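Local coordinates for protein Dr hemagglutinin structural subunit (Escherichia coli, PDB 1UT1) that mediates adherence of uropathogenic Escherichia coli to the upper urinary tract as a fimbrial adhesin that binds the Dr blood group antigen, at residues A[20-28]-A[37-45]; A[63-73]-A[138-146]. The protein carries 3 engineered substitutions. One frame throughout, in Å; residues are numbered along the deposited sequence. Where two conformers were deposited one is given.

Contact 1. Residues A[20-28]-A[37-45]; sequences TKLTVTEKC and VAKTRGQLT. Engineered in segment 20-28: Lys27 (natural residue Glu). With SO4 (sulfate ion), chain G; EDO (1,2-ethanediol), chain H; EDO (1,2-ethanediol), chain J.
Thr23 and Thr25 of strand 20-25 bond through their backbones to Val37, Lys39 and Arg41, forming a parallel ladder with strand 38-40 and the 3-10 segment 41-43 that follows. Thr23 N gives to Val37 O (3.0 Å) and Thr23 O receives Lys39 N (2.9 Å); Thr25 repeats the pattern, its N giving to Lys39 O and its O receiving Arg41 N.

Apolar contacts fill one face. Leu22 CG lies opposite the backbone N (chi1 171°), which brings CD1 to 3.9 Å from Val37 CG1 and CD2 to 4.0 Å from Leu44 CD2. Val24 CG1 touches Leu44 CD1 at 3.9 Å and also meets Arg41 CB. Leu22 and Leu44 both pack on Leu90.

Charged groups gather at the far end. The sulfate, probably from the crystallisation liquor, sits at the edge of the Arg41 guanidinium, where Arg41 NE bonds to its O1 (3.3 Å, 157°), and also takes Lys27 N (to O4, 3.0 Å); Lys27 is engineered.

Ladder and leucine-valine packing therefore bind strand 38-40 to strand 16-25, which also pairs antiparallel with 135-147, within a predicted receptor-binding region; the sulfate shows that the far end can hold an anion.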
loop_
_atom_site.group_PDB
_atom_site.type_symbol
_atom_site.label_atom_id
_atom_site.label_comp_id
_atom_site.label_asym_id
_atom_site.label_seq_id
_atom_site.Cartn_x
_atom_site.Cartn_y
_atom_site.Cartn_z
ATOM N N THR A 20 -5.488 -10.921 -3.090
ATOM C CA THR A 20 -4.600 -12.076 -3.305
ATOM C C THR A 20 -3.641 -11.714 -4.420
ATOM O O THR A 20 -4.062 -11.323 -5.504
ATOM C CB THR A 20 -5.426 -13.323 -3.726
ATOM O OG1 THR A 20 -6.289 -13.704 -2.634
ATOM C CG2 THR A 20 -4.496 -14.510 -4.090
ATOM N N LYS A 21 -2.353 -11.741 -4.114
ATOM C CA LYS A 21 -1.334 -11.277 -5.038
ATOM C C LYS A 21 -0.372 -12.392 -5.358
ATOM O O LYS A 21 -0.073 -13.263 -4.498
ATOM C CB LYS A 21 -0.558 -10.134 -4.401
ATOM C CG LYS A 21 -1.393 -8.871 -4.202
ATOM C CD LYS A 21 -0.513 -7.705 -3.734
ATOM C CE LYS A 21 -1.359 -6.536 -3.215
ATOM N NZ LYS A 21 -0.725 -5.843 -2.044
ATOM N N LEU A 22 0.147 -12.360 -6.581
ATOM C CA LEU A 22 1.120 -13.354 -6.987
ATOM C C LEU A 22 2.029 -12.711 -8.019
ATOM O O LEU A 22 1.548 -12.137 -8.958
ATOM C CB LEU A 22 0.399 -14.586 -7.625
ATOM C CG LEU A 22 1.332 -15.605 -8.283
ATOM C CD1 LEU A 22 2.132 -16.283 -7.254
ATOM C CD2 LEU A 22 0.569 -16.617 -9.148
ATOM N N THR A 23 3.339 -12.854 -7.856
ATOM C CA THR A 23 4.274 -12.459 -8.891
ATOM C C THR A 23 4.706 -13.719 -9.644
ATOM O O THR A 23 5.150 -14.709 -9.038
ATOM C CB THR A 23 5.497 -11.750 -8.302
ATOM O OG1 THR A 23 5.071 -10.512 -7.705
ATOM C CG2 THR A 23 6.529 -11.484 -9.395
ATOM N N VAL A 24 4.553 -13.680 -10.964
ATOM C CA VAL A 24 4.898 -14.807 -11.832
ATOM C C VAL A 24 6.267 -14.491 -12.465
ATOM O O VAL A 24 6.509 -13.364 -12.896
ATOM C CB VAL A 24 3.832 -14.996 -12.945
ATOM C CG1 VAL A 24 4.275 -16.097 -13.978
ATOM C CG2 VAL A 24 2.492 -15.384 -12.299
ATOM N N THR A 25 7.176 -15.455 -12.420
ATOM C CA THR A 25 8.501 -15.255 -12.980
ATOM C C THR A 25 8.878 -16.339 -13.994
ATOM O O THR A 25 8.139 -17.335 -14.177
ATOM C CB THR A 25 9.565 -15.244 -11.863
ATOM O OG1 THR A 25 9.863 -16.591 -11.442
ATOM C CG2 THR A 25 9.085 -14.421 -10.666
ATOM N N GLU A 26 10.075 -16.188 -14.581
ATOM C CA GLU A 26 10.655 -17.263 -15.382
ATOM C C GLU A 26 11.457 -18.155 -14.413
ATOM O O GLU A 26 11.509 -17.881 -13.219
ATOM C CB GLU A 26 11.592 -16.687 -16.447
ATOM C CG GLU A 26 10.906 -15.902 -17.517
ATOM C CD GLU A 26 11.790 -15.701 -18.725
ATOM O OE1 GLU A 26 12.969 -16.104 -18.668
ATOM O OE2 GLU A 26 11.318 -15.095 -19.706
ATOM N N LYS A 27 12.103 -19.199 -14.928
ATOM C CA LYS A 27 12.936 -20.072 -14.084
ATOM C C LYS A 27 14.100 -19.305 -13.406
ATOM O O LYS A 27 14.415 -19.557 -12.244
ATOM C CB LYS A 27 13.500 -21.234 -14.929
ATOM C CG LYS A 27 12.573 -22.424 -15.095
ATOM C CD LYS A 27 13.195 -23.470 -15.998
ATOM C CE LYS A 27 12.585 -23.424 -17.424
ATOM N NZ LYS A 27 13.325 -24.301 -18.377
ATOM N N CYS A 28 14.747 -18.395 -14.145
ATOM C CA CYS A 28 15.802 -17.534 -13.534
ATOM C C CYS A 28 15.017 -16.430 -12.853
ATOM O O CYS A 28 14.340 -15.647 -13.520
ATOM C CB CYS A 28 16.709 -16.936 -14.606
ATOM S SG CYS A 28 17.806 -15.558 -14.046
ATOM N N VAL A 37 4.934 -13.443 -2.238
ATOM C CA VAL A 37 4.486 -14.650 -2.912
ATOM C C VAL A 37 4.863 -14.607 -4.403
ATOM O O VAL A 37 4.262 -13.847 -5.177
ATOM C CB VAL A 37 2.963 -14.816 -2.808
ATOM C CG1 VAL A 37 2.523 -16.141 -3.417
ATOM C CG2 VAL A 37 2.502 -14.704 -1.373
ATOM N N ALA A 38 5.802 -15.470 -4.800
ATOM C CA ALA A 38 6.199 -15.566 -6.210
ATOM C C ALA A 38 6.237 -17.022 -6.658
ATOM O O ALA A 38 6.615 -17.895 -5.876
ATOM C CB ALA A 38 7.561 -14.933 -6.421
ATOM N N LYS A 39 5.891 -17.270 -7.926
ATOM C CA LYS A 39 6.006 -18.612 -8.533
ATOM C C LYS A 39 6.618 -18.441 -9.913
ATOM O O LYS A 39 6.319 -17.443 -10.606
ATOM C CB LYS A 39 4.615 -19.232 -8.752
ATOM C CG LYS A 39 3.893 -19.704 -7.502
ATOM C CD LYS A 39 2.655 -20.502 -7.925
ATOM C CE LYS A 39 1.585 -20.517 -6.847
ATOM N NZ LYS A 39 1.930 -21.475 -5.764
ATOM N N THR A 40 7.320 -19.469 -10.403
ATOM C CA THR A 40 7.725 -19.454 -11.815
ATOM C C THR A 40 6.440 -19.819 -12.599
ATOM O O THR A 40 5.516 -20.427 -12.057
ATOM C CB THR A 40 8.775 -20.542 -12.125
ATOM O OG1 THR A 40 8.163 -21.831 -11.953
ATOM C CG2 THR A 40 10.016 -20.402 -11.207
ATOM N N ARG A 41 6.413 -19.535 -13.884
ATOM C CA ARG A 41 5.213 -19.865 -14.642
ATOM C C ARG A 41 5.064 -21.382 -14.774
ATOM O O ARG A 41 3.968 -21.878 -14.778
ATOM C CB ARG A 41 5.191 -19.182 -16.003
ATOM C CG ARG A 41 6.479 -19.304 -16.792
ATOM C CD ARG A 41 6.375 -18.507 -18.086
ATOM N NE ARG A 41 7.602 -18.589 -18.868
ATOM C CZ ARG A 41 7.830 -17.875 -19.966
ATOM N NH1 ARG A 41 6.919 -17.002 -20.394
ATOM N NH2 ARG A 41 8.991 -17.978 -20.597
ATOM N N GLY A 42 6.173 -22.105 -14.674
ATOM C CA GLY A 42 6.135 -23.574 -14.700
ATOM C C GLY A 42 5.402 -24.154 -13.493
ATOM O O GLY A 42 4.980 -25.309 -13.529
ATOM N N GLN A 43 5.268 -23.366 -12.415
ATOM C CA GLN A 43 4.581 -23.809 -11.195
ATOM C C GLN A 43 3.071 -23.570 -11.279
ATOM O O GLN A 43 2.330 -23.913 -10.356
ATOM C CB GLN A 43 5.127 -23.075 -9.986
ATOM C CG GLN A 43 6.482 -23.563 -9.535
ATOM C CD GLN A 43 6.941 -22.842 -8.291
ATOM O OE1 GLN A 43 6.780 -23.333 -7.160
ATOM N NE2 GLN A 43 7.362 -21.614 -8.476
ATOM N N LEU A 44 2.635 -22.931 -12.369
ATOM C CA LEU A 44 1.236 -22.653 -12.581
ATOM C C LEU A 44 0.521 -23.850 -13.191
ATOM O O LEU A 44 -0.134 -23.736 -14.209
ATOM C CB LEU A 44 1.035 -21.382 -13.411
ATOM C CG LEU A 44 1.712 -20.136 -12.786
ATOM C CD1 LEU A 44 1.555 -18.942 -13.761
ATOM C CD2 LEU A 44 1.062 -19.818 -11.444
ATOM N N THR A 45 0.646 -24.989 -12.513
ATOM C CA THR A 45 0.015 -26.227 -12.957
ATOM C C THR A 45 -1.452 -26.280 -12.509
ATOM O O THR A 45 -1.925 -25.427 -11.743
ATOM C CB THR A 45 0.782 -27.437 -12.431
ATOM O OG1 THR A 45 0.767 -27.426 -10.996
ATOM C CG2 THR A 45 2.235 -27.393 -12.928
HETATM S S SO4 G . 10.890 -20.310 -18.266
HETATM O O1 SO4 G . 9.926 -20.090 -17.137
HETATM O O2 SO4 G . 10.780 -21.636 -18.894
HETATM O O3 SO4 G . 10.514 -19.336 -19.347
HETATM O O4 SO4 G . 12.240 -19.920 -17.796
HETATM C C1 EDO H . 7.456 -9.329 -12.877
HETATM O O1 EDO H . 8.220 -8.899 -11.760
HETATM C C2 EDO H . 8.278 -10.349 -13.661
HETATM O O2 EDO H . 8.492 -11.516 -12.853
HETATM C C1 EDO J . 2.995 -24.348 -6.135
HETATM O O1 EDO J . 1.876 -24.015 -5.318
HETATM C C2 EDO J . 2.524 -25.277 -7.272
HETATM O O2 EDO J . 1.995 -26.497 -6.704
#

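Contact 2. Residues A[63-73]-A[138-146]; sequences RQVALKADTDN and TLTLTGGYW
The Tyr145 ring carries Arg63 on one face: Arg63 CD stands 4.1 Å from the ring centroid, a CH-pi contact offset toward the CD2-CE2 rim. The arginine bends at chi2 (-79°) and runs the same way as the tyrosine, so that Tyr145 OH lies over the centre of one guanidinium face, the two planes 35° apart. At the edge of the Trp146 ring, near its plane, lies the Gln64 side-chain amide, turned steeply against the indole. Trp146 also stacks on Tyr110, while Cys28 of the third subunit packs against Arg63 and Tyr145.

Strands 64-69 and 138-146 run antiparallel. Lys68 and Thr142 form a hydrogen-bonded pair, with Lys68 N to Thr142 O at 2.8 Å and Thr142 N to Lys68 O at 2.9 Å. Ala66 and Gly144 form another, but Ala66 N reaches Gly144 O from 42° above the carbonyl plane, a more distorted bond. Trp146 N gives to Gln64 O, and Asp70 N to Thr140 O (3.0 Å).

Ala69 CB meets Leu141 CD2 at 4.0 Å, and Leu139 CD1 lies 3.6 Å from Asn73 CB. On the other face Ala66 CB touches Trp146 CB at 3.9 Å. A water lies within bonding distance of Lys68 O and Thr142 OG1, though it has more acceptors around it than protons, so not all its possible bonds can form at once; Thr142 OG1 is also hydrogen-bonded to Thr17. A second water accepts from Gln64 N.

Backbone bonding thus holds this buried pairing within the Ig-like fold of the adhesin, with small residues where the strands pair at Ala66-Gly144 and Leu67-Gly143.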
loop_
_atom_site.group_PDB
_atom_site.type_symbol
_atom_site.label_atom_id
_atom_site.label_comp_id
_atom_site.label_asym_id
_atom_site.label_seq_id
_atom_site.Cartn_x
_atom_site.Cartn_y
_atom_site.Cartn_z
ATOM N N ARG A 63 -28.946 -13.479 6.066
ATOM C CA ARG A 63 -28.490 -13.050 4.745
ATOM C C ARG A 63 -27.581 -14.127 4.173
ATOM O O ARG A 63 -26.972 -14.891 4.929
ATOM C CB ARG A 63 -27.663 -11.750 4.830
ATOM C CG ARG A 63 -28.326 -10.637 5.604
ATOM C CD ARG A 63 -29.370 -9.930 4.775
ATOM N NE ARG A 63 -29.924 -8.791 5.506
ATOM C CZ ARG A 63 -30.780 -7.918 4.997
ATOM N NH1 ARG A 63 -31.234 -6.919 5.742
ATOM N NH2 ARG A 63 -31.181 -8.042 3.742
ATOM N N GLN A 64 -27.385 -14.073 2.862
ATOM C CA GLN A 64 -26.446 -14.985 2.172
ATOM C C GLN A 64 -25.091 -14.296 2.001
ATOM O O GLN A 64 -24.965 -13.322 1.264
ATOM C CB GLN A 64 -26.992 -15.366 0.806
ATOM C CG GLN A 64 -28.155 -16.321 0.910
ATOM C CD GLN A 64 -28.813 -16.587 -0.425
ATOM O OE1 GLN A 64 -28.279 -17.331 -1.266
ATOM N NE2 GLN A 64 -29.918 -15.904 -0.678
ATOM N N VAL A 65 -24.091 -14.798 2.704
ATOM C CA VAL A 65 -22.746 -14.239 2.654
ATOM C C VAL A 65 -22.238 -14.298 1.224
ATOM O O VAL A 65 -22.467 -15.295 0.513
ATOM C CB VAL A 65 -21.820 -15.029 3.598
ATOM C CG1 VAL A 65 -20.354 -14.634 3.395
ATOM C CG2 VAL A 65 -22.263 -14.794 5.062
ATOM N N ALA A 66 -21.458 -13.288 0.840
ATOM C CA ALA A 66 -20.993 -13.168 -0.535
ATOM C C ALA A 66 -19.666 -12.433 -0.672
ATOM O O ALA A 66 -19.330 -11.557 0.127
ATOM C CB ALA A 66 -22.044 -12.496 -1.365
ATOM N N LEU A 67 -18.918 -12.789 -1.711
ATOM C CA LEU A 67 -17.680 -12.106 -2.023
ATOM C C LEU A 67 -17.815 -11.594 -3.448
ATOM O O LEU A 67 -18.196 -12.354 -4.359
ATOM C CB LEU A 67 -16.513 -13.103 -1.971
ATOM C CG LEU A 67 -16.420 -13.912 -0.686
ATOM C CD1 LEU A 67 -15.318 -15.002 -0.875
ATOM C CD2 LEU A 67 -16.056 -12.978 0.467
ATOM N N LYS A 68 -17.507 -10.329 -3.651
ATOM C CA LYS A 68 -17.582 -9.775 -4.990
ATOM C C LYS A 68 -16.168 -9.516 -5.482
ATOM O O LYS A 68 -15.393 -8.817 -4.833
ATOM C CB LYS A 68 -18.381 -8.452 -4.995
ATOM C CG LYS A 68 -18.364 -7.770 -6.383
ATOM C CD LYS A 68 -19.712 -7.237 -6.730
ATOM C CE LYS A 68 -19.756 -6.716 -8.179
ATOM N NZ LYS A 68 -18.410 -6.671 -8.812
ATOM N N ALA A 69 -15.867 -10.018 -6.671
ATOM C CA ALA A 69 -14.590 -9.751 -7.297
ATOM C C ALA A 69 -14.607 -8.336 -7.912
ATOM O O ALA A 69 -15.637 -7.860 -8.408
ATOM C CB ALA A 69 -14.318 -10.793 -8.377
ATOM N N ASP A 70 -13.460 -7.691 -7.918
ATOM C CA ASP A 70 -13.328 -6.423 -8.625
ATOM C C ASP A 70 -13.741 -6.637 -10.084
ATOM O O ASP A 70 -13.566 -7.714 -10.646
ATOM C CB ASP A 70 -11.881 -5.968 -8.590
ATOM C CG ASP A 70 -11.594 -4.969 -7.450
ATOM O OD1 ASP A 70 -12.394 -4.875 -6.486
ATOM O OD2 ASP A 70 -10.500 -4.357 -7.471
ATOM N N THR A 71 -14.270 -5.593 -10.709
ATOM C CA THR A 71 -14.674 -5.660 -12.102
ATOM C C THR A 71 -13.613 -6.262 -13.001
ATOM O O THR A 71 -13.930 -6.949 -13.968
ATOM C CB THR A 71 -15.016 -4.218 -12.650
ATOM O OG1 THR A 71 -15.998 -3.606 -11.802
ATOM C CG2 THR A 71 -15.568 -4.299 -14.068
ATOM N N ASP A 72 -12.355 -5.928 -12.744
ATOM C CA ASP A 72 -11.275 -6.389 -13.600
ATOM C C ASP A 72 -10.886 -7.852 -13.409
ATOM O O ASP A 72 -9.936 -8.335 -14.053
ATOM C CB ASP A 72 -10.057 -5.488 -13.455
ATOM C CG ASP A 72 -10.278 -4.115 -14.084
ATOM O OD1 ASP A 72 -11.092 -4.035 -15.028
ATOM O OD2 ASP A 72 -9.651 -3.134 -13.629
ATOM N N ASN A 73 -11.561 -8.538 -12.479
ATOM C CA ASN A 73 -11.184 -9.927 -12.132
ATOM C C ASN A 73 -12.207 -10.978 -12.573
ATOM O O ASN A 73 -12.132 -12.136 -12.148
ATOM C CB ASN A 73 -11.004 -10.074 -10.611
ATOM C CG ASN A 73 -9.703 -9.469 -10.115
ATOM O OD1 ASN A 73 -8.610 -9.744 -10.646
ATOM N ND2 ASN A 73 -9.809 -8.655 -9.116
ATOM N N THR A 138 -3.171 -9.905 -9.507
ATOM C CA THR A 138 -3.964 -9.594 -8.316
ATOM C C THR A 138 -5.417 -10.055 -8.489
ATOM O O THR A 138 -5.995 -9.925 -9.592
ATOM C CB THR A 138 -3.953 -7.999 -8.071
ATOM O OG1 THR A 138 -2.597 -7.505 -8.066
ATOM C CG2 THR A 138 -4.593 -7.646 -6.749
ATOM N N LEU A 139 -6.021 -10.517 -7.382
ATOM C CA LEU A 139 -7.441 -10.840 -7.335
ATOM C C LEU A 139 -7.982 -10.160 -6.079
ATOM O O LEU A 139 -7.470 -10.372 -4.977
ATOM C CB LEU A 139 -7.707 -12.342 -7.241
ATOM C CG LEU A 139 -9.147 -12.716 -6.837
ATOM C CD1 LEU A 139 -10.140 -12.301 -7.915
ATOM C CD2 LEU A 139 -9.241 -14.229 -6.601
ATOM N N THR A 140 -8.962 -9.282 -6.254
ATOM C CA THR A 140 -9.493 -8.525 -5.123
ATOM C C THR A 140 -10.948 -8.942 -4.845
ATOM O O THR A 140 -11.770 -9.001 -5.776
ATOM C CB THR A 140 -9.420 -7.023 -5.441
ATOM O OG1 THR A 140 -8.045 -6.649 -5.648
ATOM C CG2 THR A 140 -9.986 -6.213 -4.297
ATOM N N LEU A 141 -11.238 -9.302 -3.593
ATOM C CA LEU A 141 -12.578 -9.796 -3.192
ATOM C C LEU A 141 -13.099 -8.967 -2.019
ATOM O O LEU A 141 -12.392 -8.749 -1.028
ATOM C CB LEU A 141 -12.511 -11.256 -2.752
ATOM C CG LEU A 141 -12.080 -12.267 -3.854
ATOM C CD1 LEU A 141 -11.714 -13.639 -3.228
ATOM C CD2 LEU A 141 -13.183 -12.435 -4.854
ATOM N N THR A 142 -14.331 -8.514 -2.142
ATOM C CA THR A 142 -14.942 -7.666 -1.122
ATOM C C THR A 142 -16.132 -8.391 -0.527
ATOM O O THR A 142 -16.981 -8.905 -1.250
ATOM C CB THR A 142 -15.442 -6.330 -1.744
ATOM O OG1 THR A 142 -14.319 -5.610 -2.269
ATOM C CG2 THR A 142 -16.162 -5.457 -0.644
ATOM N N GLY A 143 -16.231 -8.362 0.794
ATOM C CA GLY A 143 -17.311 -9.042 1.498
ATOM C C GLY A 143 -18.594 -8.264 1.458
ATOM O O GLY A 143 -18.602 -7.022 1.384
ATOM N N GLY A 144 -19.690 -8.993 1.529
ATOM C CA GLY A 144 -21.010 -8.381 1.488
ATOM C C GLY A 144 -22.043 -9.490 1.500
ATOM O O GLY A 144 -21.775 -10.582 1.990
ATOM N N TYR A 145 -23.264 -9.178 1.073
ATOM C CA TYR A 145 -24.316 -10.204 1.056
ATOM C C TYR A 145 -25.139 -10.114 -0.191
ATOM O O TYR A 145 -25.147 -9.079 -0.880
ATOM C CB TYR A 145 -25.185 -10.189 2.319
ATOM C CG TYR A 145 -25.862 -8.876 2.582
ATOM C CD1 TYR A 145 -25.276 -7.916 3.415
ATOM C CD2 TYR A 145 -27.107 -8.598 2.018
ATOM C CE1 TYR A 145 -25.924 -6.684 3.649
ATOM C CE2 TYR A 145 -27.754 -7.374 2.244
ATOM C CZ TYR A 145 -27.182 -6.454 3.090
ATOM O OH TYR A 145 -27.866 -5.270 3.349
ATOM N N TRP A 146 -25.717 -11.238 -0.570
ATOM C CA TRP A 146 -26.409 -11.314 -1.842
ATOM C C TRP A 146 -27.887 -11.598 -1.603
ATOM O O TRP A 146 -28.261 -12.253 -0.617
ATOM C CB TRP A 146 -25.758 -12.427 -2.689
ATOM C CG TRP A 146 -26.273 -12.573 -4.098
ATOM C CD1 TRP A 146 -25.753 -12.000 -5.239
ATOM C CD2 TRP A 146 -27.350 -13.407 -4.521
ATOM N NE1 TRP A 146 -26.426 -12.469 -6.348
ATOM C CE2 TRP A 146 -27.422 -13.321 -5.932
ATOM C CE3 TRP A 146 -28.248 -14.244 -3.843
ATOM C CZ2 TRP A 146 -28.337 -14.056 -6.676
ATOM C CZ3 TRP A 146 -29.142 -14.985 -4.580
ATOM C CH2 TRP A 146 -29.199 -14.873 -5.985
HETATM O O HOH W 1 -29.344 -12.318 1.554
HETATM O O HOH W 2 -13.783 -6.432 -4.787
#

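Contacts 1 and 2 lie on opposite sides of the chain's centre, their own centres about 24 Å apart, and follow one another in sequence: the first closes before the second opens. Neighbouring strands 16-25 and 135-147 connect them, running antiparallel; Thr20 N and Leu139 O, 2.8 Å apart, probably form a hydrogen bond where the two contacts meet. Contact 1 thus extends from one end of the strand framework to which contact 2 belongs. Both also reach other copies of the protein: Cys28 forms a disulfide with Cys60 of the second subunit, while Val65 and Leu67 pack on Val30 and Val32 of the third. The shared strands therefore connect two intersubunit surfaces of the adhesin assembly.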